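PDB 4AWD: beta-porphyranase B, which hydrolyses the beta-1,4 linkages between galactose and 6-sulfated L-galactose in the red-algal polysaccharide porphyran. Local coordinates for residues Gln294-Ala298 with Glu299-Asp303. Residues are numbered along the deposited sequence; the frame is centred on the assembly and turned at random.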
loop_
_atom_site.group_PDB
_atom_site.type_symbol
_atom_site.label_atom_id
_atom_site.label_comp_id
_atom_site.label_asym_id
_atom_site.label_seq_id
_atom_site.Cartn_x
_atom_site.Cartn_y
_atom_site.Cartn_z
ATOM N N GLN A 294 -15.078 9.696 11.416
ATOM C CA GLN A 294 -15.307 8.951 12.662
ATOM C C GLN A 294 -14.139 8.009 12.938
ATOM O O GLN A 294 -14.263 6.770 12.888
ATOM C CB GLN A 294 -16.653 8.220 12.667
ATOM C CG GLN A 294 -17.822 9.180 12.479
ATOM C CD GLN A 294 -19.162 8.503 12.561
ATOM O OE1 GLN A 294 -19.398 7.674 13.452
ATOM N NE2 GLN A 294 -20.069 8.861 11.640
ATOM N N VAL A 295 -12.997 8.639 13.197
ATOM C CA VAL A 295 -11.743 7.974 13.487
ATOM C C VAL A 295 -11.872 7.251 14.821
ATOM O O VAL A 295 -12.762 7.580 15.617
ATOM C CB VAL A 295 -10.562 8.981 13.526
ATOM C CG1 VAL A 295 -10.397 9.652 12.167
ATOM C CG2 VAL A 295 -10.767 10.027 14.625
ATOM N N PRO A 296 -11.010 6.240 15.055
ATOM C CA PRO A 296 -11.061 5.442 16.295
ATOM C C PRO A 296 -10.996 6.294 17.561
ATOM O O PRO A 296 -10.175 7.212 17.645
ATOM C CB PRO A 296 -9.826 4.547 16.186
ATOM C CG PRO A 296 -9.588 4.404 14.695
ATOM C CD PRO A 296 -9.990 5.740 14.107
ATOM N N THR A 297 -11.896 6.028 18.510
ATOM C CA THR A 297 -11.834 6.652 19.832
ATOM C C THR A 297 -10.949 5.766 20.678
ATOM O O THR A 297 -10.535 4.704 20.221
ATOM C CB THR A 297 -13.211 6.693 20.538
ATOM O OG1 THR A 297 -13.651 5.347 20.789
ATOM C CG2 THR A 297 -14.256 7.458 19.724
ATOM N N ALA A 298 -10.697 6.172 21.922
ATOM C CA ALA A 298 -10.019 5.316 22.898
ATOM C C ALA A 298 -10.709 3.967 23.038
ATOM O O ALA A 298 -10.058 2.908 22.983
ATOM C CB ALA A 298 -9.916 6.004 24.250
ATOM N N GLU A 299 -12.029 4.004 23.193
ATOM C CA GLU A 299 -12.796 2.776 23.371
ATOM C C GLU A 299 -12.749 1.886 22.145
ATOM O O GLU A 299 -12.715 0.658 22.282
ATOM C CB GLU A 299 -14.249 3.079 23.739
ATOM C CG GLU A 299 -15.158 1.853 23.758
ATOM C CD GLU A 299 -14.794 0.845 24.853
ATOM O OE1 GLU A 299 -14.175 1.231 25.879
ATOM O OE2 GLU A 299 -15.148 -0.341 24.681
ATOM N N ASP A 300 -12.777 2.500 20.956
ATOM C CA ASP A 300 -12.686 1.761 19.695
ATOM C C ASP A 300 -11.410 0.932 19.699
ATOM O O ASP A 300 -11.384 -0.161 19.159
ATOM C CB ASP A 300 -12.660 2.699 18.478
ATOM C CG ASP A 300 -14.031 3.232 18.097
ATOM O OD1 ASP A 300 -15.070 2.597 18.398
ATOM O OD2 ASP A 300 -14.072 4.305 17.462
ATOM N N LEU A 301 -10.360 1.462 20.320
ATOM C CA LEU A 301 -9.036 0.861 20.260
ATOM C C LEU A 301 -8.620 0.094 21.503
ATOM O O LEU A 301 -7.457 -0.300 21.637
ATOM C CB LEU A 301 -7.990 1.934 19.969
ATOM C CG LEU A 301 -8.097 2.647 18.632
ATOM C CD1 LEU A 301 -7.071 3.743 18.637
ATOM C CD2 LEU A 301 -7.876 1.687 17.460
ATOM N N LYS A 302 -9.561 -0.131 22.406
ATOM C CA LYS A 302 -9.240 -0.762 23.671
ATOM C C LYS A 302 -8.896 -2.242 23.479
ATOM O O LYS A 302 -7.988 -2.766 24.134
ATOM C CB LYS A 302 -10.384 -0.522 24.657
ATOM C CG LYS A 302 -10.343 -1.290 25.941
ATOM C CD LYS A 302 -11.572 -2.188 26.023
ATOM C CE LYS A 302 -12.059 -2.312 27.466
ATOM N NZ LYS A 302 -12.981 -3.476 27.621
ATOM N N ASP A 303 -9.598 -2.889 22.553
ATOM C CA ASP A 303 -9.314 -4.268 22.183
ATOM C C ASP A 303 -8.110 -4.302 21.245
ATOM O O ASP A 303 -8.216 -3.958 20.063
ATOM C CB ASP A 303 -10.541 -4.906 21.515
ATOM C CG ASP A 303 -10.406 -6.409 21.357
ATOM O OD1 ASP A 303 -9.420 -6.877 20.737
ATOM O OD2 ASP A 303 -11.300 -7.129 21.849
#
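The backbone amide of Asp300 gives its hydrogen to Thr297 OG1, N to OG1 3.0 Å, and Thr297 N answers by donating to Asp300 OD2, also at 3.0 Å and nearly straight at 166°. These reciprocal side-chain-to-backbone bonds between residues three apart form the pattern of a capping box, with Thr297 in the N-cap-like position of a short turn in the loop between strands 281-285 and 308-321. Threonine suits the place because its hydroxyl, set between its own backbone N and carbonyl carbon (chi1 64°), can take the hydrogen of Asp300 N, one of the amides at the start of a turn that lack a full preceding turn to supply carbonyls. Aspartate suits the other corner because CG lies beside its own backbone N and the short chain reaches back to the start of the turn. Thr297 N meets OD2 on the anti side, 34° out of the carboxylate plane, while OD1 forms a salt bridge with Arg187, whose guanidinium also bonds Gln294 O. Inside the turn, Leu301 N makes two weak bonds, to Ala298 O at 3.0 Å and Thr297 O at 3.2 Å; Lys302 N closes a type I turn onto Glu299 O.

The buried side is apolar. Pro296 CB presses on the branch point of Leu301, CB to CG 3.5 Å. Both side chains also touch Leu119 of strand 117-126, so the residue just before Thr297 and the fourth residue after it fasten the turn to the body of the GH16 domain. A rigid proline and a branched leucine fill this side, whereas Glu299 and Lys302 send their charged ends away. The Asp300 carboxylate is thus shared between Thr297 N, through OD2, and Arg187, through OD1, and these two partners probably stabilise its negative charge.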